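Local coordinates for aerobic respiration control sensor protein ArcB (Escherichia coli, PDB 2A0B) that passes phosphoryl groups through a histidine phosphotransfer domain, the part in this structure, to activate the regulator ArcA in anaerobic gene control, at residues A[15-20]-A[113-118]; A[58-63]-A[91-96]. All coordinates share one frame; numbering follows the deposited sequence. Where two conformers were deposited one is given.

Contact 1 of 2, residues A[15-20]-A[113-118]; sequences PMLEQY and EVLKAW
Leu-17 and Trp-118 meet where the short helix 14-23 covers one end of the four-helix bundle of this histidine phosphotransfer (HPt) domain. The bundle partner is helix 93-122. The two segments run at 43° to each other, and their axes come no closer than 12.8 Å. The indole of Trp-118 spans much of this gap, and leucine side chains meet beside it. Leu-17 makes contact at both ends of its side chain. Its CB lies 3.7 Å from both CZ3 and CH2 of Trp-118, approaching the six-membered ring obliquely. CG stands anti to the carbonyl carbon (chi1 -72°), which places CD1 against Leu-115. At the tip, Leu-17 CD1 sits 3.8 Å from CD1 of Leu-115 and also 4.3 Å above one face of the indole, offset toward its rim. Leu-12 touches Leu-17, Leu-115 and Trp-118 from the preceding loop, while Ile-14 and Leu-21 add to the apolar surroundings of the indole. Glu-18 meets the indole with CG and, slightly farther off, with OE2, 3.9 Å from Trp-118 CZ2. With an alanine at Trp-118, Leu-17 CB and Glu-18 CG would probably lose their ring partner, and a gap would open between the helices. The Glu-18 carboxylate is nearly coplanar with the ring, 24° apart, and its CG lies at the ring edge, 3.8 Å from Trp-118 CZ2.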
loop_
_atom_site.group_PDB
_atom_site.type_symbol
_atom_site.label_atom_id
_atom_site.label_comp_id
_atom_site.label_asym_id
_atom_site.label_seq_id
_atom_site.Cartn_x
_atom_site.Cartn_y
_atom_site.Cartn_z
ATOM N N PRO A 15 -11.002 -3.522 11.199
ATOM C CA PRO A 15 -12.163 -2.701 11.647
ATOM C C PRO A 15 -12.713 -1.915 10.450
ATOM O O PRO A 15 -13.969 -1.879 10.307
ATOM C CB PRO A 15 -11.601 -1.769 12.690
ATOM C CG PRO A 15 -10.538 -2.669 13.344
ATOM C CD PRO A 15 -9.867 -3.265 12.122
ATOM N N MET A 16 -11.917 -1.275 9.645
ATOM C CA MET A 16 -12.383 -0.477 8.510
ATOM C C MET A 16 -13.052 -1.396 7.512
ATOM O O MET A 16 -14.152 -1.150 6.953
ATOM C CB MET A 16 -11.276 0.356 7.856
ATOM C CG MET A 16 -11.678 1.030 6.539
ATOM S SD MET A 16 -11.424 -0.051 5.124
ATOM C CE MET A 16 -11.251 1.097 3.764
ATOM N N LEU A 17 -12.441 -2.554 7.172
ATOM C CA LEU A 17 -13.006 -3.457 6.201
ATOM C C LEU A 17 -14.348 -4.030 6.680
ATOM O O LEU A 17 -15.202 -4.210 5.782
ATOM C CB LEU A 17 -11.987 -4.612 5.904
ATOM C CG LEU A 17 -10.834 -4.035 5.081
ATOM C CD1 LEU A 17 -9.683 -5.099 5.198
ATOM C CD2 LEU A 17 -11.107 -3.839 3.605
ATOM N N GLU A 18 -14.487 -4.328 7.952
ATOM C CA GLU A 18 -15.733 -4.928 8.423
ATOM C C GLU A 18 -16.835 -3.826 8.327
ATOM O O GLU A 18 -17.941 -4.224 7.898
ATOM C CB GLU A 18 -15.603 -5.453 9.829
ATOM C CG GLU A 18 -14.856 -6.803 9.723
ATOM C CD GLU A 18 -14.823 -7.609 10.999
ATOM O OE1 GLU A 18 -15.326 -7.200 12.061
ATOM O OE2 GLU A 18 -14.282 -8.750 10.912
ATOM N N GLN A 19 -16.436 -2.614 8.677
ATOM C CA GLN A 19 -17.481 -1.550 8.577
ATOM C C GLN A 19 -17.812 -1.382 7.111
ATOM O O GLN A 19 -19.030 -1.239 6.710
ATOM C CB GLN A 19 -16.897 -0.270 9.153
ATOM C CG GLN A 19 -17.872 0.922 9.075
ATOM C CD GLN A 19 -17.209 2.198 9.552
ATOM O OE1 GLN A 19 -17.494 2.634 10.669
ATOM N NE2 GLN A 19 -16.380 2.848 8.776
ATOM N N TYR A 20 -16.868 -1.349 6.189
ATOM C CA TYR A 20 -17.117 -1.239 4.779
ATOM C C TYR A 20 -18.013 -2.316 4.222
ATOM O O TYR A 20 -18.941 -2.016 3.398
ATOM C CB TYR A 20 -15.795 -1.191 4.005
ATOM C CG TYR A 20 -15.362 0.243 3.822
ATOM C CD1 TYR A 20 -15.418 1.174 4.860
ATOM C CD2 TYR A 20 -14.893 0.660 2.596
ATOM C CE1 TYR A 20 -15.017 2.489 4.688
ATOM C CE2 TYR A 20 -14.482 1.971 2.405
ATOM C CZ TYR A 20 -14.552 2.877 3.456
ATOM O OH TYR A 20 -14.136 4.177 3.206
ATOM N N GLU A 113 -3.039 -10.544 -2.284
ATOM C CA GLU A 113 -3.657 -11.867 -2.155
ATOM C C GLU A 113 -4.250 -12.155 -0.830
ATOM O O GLU A 113 -5.238 -12.871 -0.604
ATOM C CB GLU A 113 -2.524 -12.938 -2.429
ATOM C CG GLU A 113 -2.094 -12.900 -3.855
ATOM C CD GLU A 113 -0.824 -13.689 -4.183
ATOM O OE1 GLU A 113 -0.109 -14.053 -3.237
ATOM O OE2 GLU A 113 -0.580 -13.903 -5.364
ATOM N N VAL A 114 -3.698 -11.688 0.328
ATOM C CA VAL A 114 -4.187 -11.784 1.653
ATOM C C VAL A 114 -5.569 -11.015 1.775
ATOM O O VAL A 114 -6.408 -11.610 2.390
ATOM C CB VAL A 114 -3.184 -11.231 2.695
ATOM C CG1 VAL A 114 -3.765 -11.183 4.072
ATOM C CG2 VAL A 114 -1.995 -12.252 2.720
ATOM N N LEU A 115 -5.621 -9.868 1.167
ATOM C CA LEU A 115 -6.958 -9.143 1.262
ATOM C C LEU A 115 -7.979 -9.890 0.429
ATOM O O LEU A 115 -9.087 -10.070 0.970
ATOM C CB LEU A 115 -6.677 -7.726 0.810
ATOM C CG LEU A 115 -8.013 -6.889 0.637
ATOM C CD1 LEU A 115 -8.679 -6.872 1.941
ATOM C CD2 LEU A 115 -7.588 -5.542 0.051
ATOM N N LYS A 116 -7.613 -10.390 -0.725
ATOM C CA LYS A 116 -8.613 -11.141 -1.541
ATOM C C LYS A 116 -9.147 -12.297 -0.750
ATOM O O LYS A 116 -10.343 -12.611 -0.696
ATOM C CB LYS A 116 -8.056 -11.637 -2.851
ATOM C CG LYS A 116 -7.922 -10.578 -3.907
ATOM C CD LYS A 116 -7.245 -11.033 -5.161
ATOM C CE LYS A 116 -7.202 -10.001 -6.259
ATOM N NZ LYS A 116 -6.396 -10.475 -7.432
ATOM N N ALA A 117 -8.268 -13.063 -0.061
ATOM C CA ALA A 117 -8.714 -14.197 0.704
ATOM C C ALA A 117 -9.606 -13.830 1.853
ATOM O O ALA A 117 -10.580 -14.506 2.157
ATOM C CB ALA A 117 -7.445 -14.963 1.161
ATOM N N TRP A 118 -9.334 -12.719 2.540
ATOM C CA TRP A 118 -10.094 -12.262 3.680
ATOM C C TRP A 118 -11.510 -11.861 3.185
ATOM O O TRP A 118 -12.435 -12.251 3.915
ATOM C CB TRP A 118 -9.385 -11.026 4.296
ATOM C CG TRP A 118 -10.082 -10.617 5.561
ATOM C CD1 TRP A 118 -9.895 -11.078 6.819
ATOM C CD2 TRP A 118 -11.181 -9.672 5.639
ATOM N NE1 TRP A 118 -10.791 -10.492 7.701
ATOM C CE2 TRP A 118 -11.571 -9.621 6.969
ATOM C CE3 TRP A 118 -11.825 -8.897 4.662
ATOM C CZ2 TRP A 118 -12.615 -8.810 7.442
ATOM C CZ3 TRP A 118 -12.884 -8.086 5.114
ATOM C CH2 TRP A 118 -13.216 -8.049 6.452
#

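Contact 2 of 2, residues A[58-63]-A[91-96]; sequences GIVEEG and PAWEDN
The indole of Trp-93 receives two methyl groups from helix 56-72, Ile-59 CG2 and Val-60 CG2, both coming in obliquely. Within its own segment, Glu-94 CD lies at the edge of the indole, in its plane. Both methyls converge on one ring atom. Ile-59 CG2 is 4.0 Å from Trp-93 CZ2, and Val-60 CG2 is 4.3 Å from that same carbon. With CG anti to the backbone N (chi1 -170°), the indole of Trp-93 extends across to helix 56-72. Ile-59 presents its short branch, CG2, to the ring. The contact joins two helices of the four-helix bundle of the HPt domain: 56-72, which carries the phosphorylation site His-64, and the first turn of 93-122. No hydrogen bond links the two segments. The one polar atom of the indole is satisfied nonetheless, since Trp-93 NE1 bonds to the carbonyl oxygen of Ile-85. That bond helps to fix the turn of the ring and ties it to the end of helix 76-85. Pro-88, from the loop that follows, touches both Trp-93 and Val-60. Ile-59 also packs on Val-97, one turn further along helix 93-122, and on Asn-50 of helix 26-52.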
loop_
_atom_site.group_PDB
_atom_site.type_symbol
_atom_site.label_atom_id
_atom_site.label_comp_id
_atom_site.label_asym_id
_atom_site.label_seq_id
_atom_site.Cartn_x
_atom_site.Cartn_y
_atom_site.Cartn_z
ATOM N N GLY A 58 10.261 13.540 -5.897
ATOM C CA GLY A 58 9.624 12.488 -6.702
ATOM C C GLY A 58 9.297 11.290 -5.835
ATOM O O GLY A 58 8.226 10.681 -5.873
ATOM N N ILE A 59 10.256 10.860 -4.969
ATOM C CA ILE A 59 10.012 9.770 -4.066
ATOM C C ILE A 59 8.924 10.077 -3.056
ATOM O O ILE A 59 8.040 9.239 -2.837
ATOM C CB ILE A 59 11.298 9.395 -3.240
ATOM C CG1 ILE A 59 12.398 8.939 -4.206
ATOM C CG2 ILE A 59 10.982 8.388 -2.148
ATOM C CD1 ILE A 59 13.734 8.865 -3.416
ATOM N N VAL A 60 8.905 11.253 -2.452
ATOM C CA VAL A 60 7.917 11.598 -1.445
ATOM C C VAL A 60 6.535 11.703 -2.146
ATOM O O VAL A 60 5.588 11.279 -1.496
ATOM C CB VAL A 60 8.323 12.948 -0.802
ATOM C CG1 VAL A 60 7.205 13.537 0.052
ATOM C CG2 VAL A 60 9.577 12.713 0.063
ATOM N N GLU A 61 6.495 12.259 -3.325
ATOM C CA GLU A 61 5.187 12.415 -4.009
ATOM C C GLU A 61 4.553 11.075 -4.355
ATOM O O GLU A 61 3.373 10.820 -4.097
ATOM C CB GLU A 61 5.366 13.265 -5.273
ATOM C CG GLU A 61 4.959 14.710 -5.032
ATOM C CD GLU A 61 5.662 15.711 -5.925
ATOM O OE1 GLU A 61 6.157 15.307 -7.001
ATOM O OE2 GLU A 61 5.737 16.908 -5.548
ATOM N N GLU A 62 5.386 10.122 -4.804
ATOM C CA GLU A 62 4.872 8.793 -5.158
ATOM C C GLU A 62 4.533 8.041 -3.914
ATOM O O GLU A 62 3.542 7.248 -3.814
ATOM C CB GLU A 62 5.863 8.068 -6.090
ATOM C CG GLU A 62 5.202 6.959 -6.889
ATOM C CD GLU A 62 4.245 7.480 -7.962
ATOM O OE1 GLU A 62 4.140 8.696 -8.187
ATOM O OE2 GLU A 62 3.591 6.622 -8.580
ATOM N N GLY A 63 5.331 8.164 -2.815
ATOM C CA GLY A 63 4.986 7.550 -1.551
ATOM C C GLY A 63 3.540 7.985 -1.080
ATOM O O GLY A 63 2.819 7.190 -0.590
ATOM N N PRO A 91 14.507 10.669 11.145
ATOM C CA PRO A 91 15.989 10.495 11.187
ATOM C C PRO A 91 16.497 9.349 10.322
ATOM O O PRO A 91 17.598 9.421 9.741
ATOM C CB PRO A 91 16.222 10.158 12.650
ATOM C CG PRO A 91 15.070 10.668 13.425
ATOM C CD PRO A 91 13.887 10.623 12.459
ATOM N N ALA A 92 15.762 8.242 10.250
ATOM C CA ALA A 92 16.190 7.076 9.460
ATOM C C ALA A 92 15.869 7.131 7.992
ATOM O O ALA A 92 16.125 6.267 7.172
ATOM C CB ALA A 92 15.535 5.844 10.065
ATOM N N TRP A 93 15.177 8.210 7.475
ATOM C CA TRP A 93 14.755 8.237 6.097
ATOM C C TRP A 93 15.799 8.005 5.036
ATOM O O TRP A 93 15.722 7.192 4.146
ATOM C CB TRP A 93 13.952 9.567 5.784
ATOM C CG TRP A 93 13.267 9.582 4.449
ATOM C CD1 TRP A 93 11.941 9.151 4.245
ATOM C CD2 TRP A 93 13.736 9.986 3.191
ATOM N NE1 TRP A 93 11.662 9.342 2.924
ATOM C CE2 TRP A 93 12.691 9.835 2.201
ATOM C CE3 TRP A 93 14.951 10.513 2.707
ATOM C CZ2 TRP A 93 12.893 10.168 0.885
ATOM C CZ3 TRP A 93 15.113 10.832 1.383
ATOM C CH2 TRP A 93 14.093 10.650 0.430
ATOM N N GLU A 94 16.950 8.749 5.129
ATOM C CA GLU A 94 17.973 8.570 4.115
ATOM C C GLU A 94 18.571 7.126 4.182
ATOM O O GLU A 94 18.827 6.632 3.080
ATOM C CB GLU A 94 19.109 9.584 4.419
ATOM C CG GLU A 94 18.783 10.995 3.957
ATOM C CD GLU A 94 18.926 11.264 2.481
ATOM O OE1 GLU A 94 19.552 10.489 1.727
ATOM O OE2 GLU A 94 18.414 12.304 1.981
ATOM N N ASP A 95 18.664 6.632 5.386
ATOM C CA ASP A 95 19.264 5.273 5.491
ATOM C C ASP A 95 18.330 4.177 4.967
ATOM O O ASP A 95 18.754 3.129 4.520
ATOM C CB ASP A 95 19.514 4.892 6.925
ATOM C CG ASP A 95 20.818 5.561 7.545
ATOM O OD1 ASP A 95 21.514 6.056 6.693
ATOM O OD2 ASP A 95 20.620 5.507 8.757
ATOM N N ASN A 96 17.001 4.396 5.165
ATOM C CA ASN A 96 16.076 3.290 4.973
ATOM C C ASN A 96 15.092 3.474 3.812
ATOM O O ASN A 96 14.515 2.418 3.489
ATOM C CB ASN A 96 15.270 3.227 6.287
ATOM C CG ASN A 96 16.045 2.560 7.428
ATOM O OD1 ASN A 96 17.095 2.014 7.074
ATOM N ND2 ASN A 96 15.512 2.588 8.623
#

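Overall arrangement
Both contacts use helix 93-122, contact 2 at its start and contact 1 near its end. They lie on opposite sides of the chain's centre, with their own centres 28 Å apart. Their nearest atoms are about 16 Å apart, so they do not touch. Contact 2 is near the phosphorylation site: the side chain of Val-60 is about 6 Å from that of His-64. The zinc ion is held by His-77, Glu-103 and Glu-107. Asp-95, in segment 91-96, also belongs to the zinc-binding site, but is not among these three ligands. In contact 1, the side chain of Leu-115 is about 10 Å from that of His-77 and about 14 Å from the zinc ion.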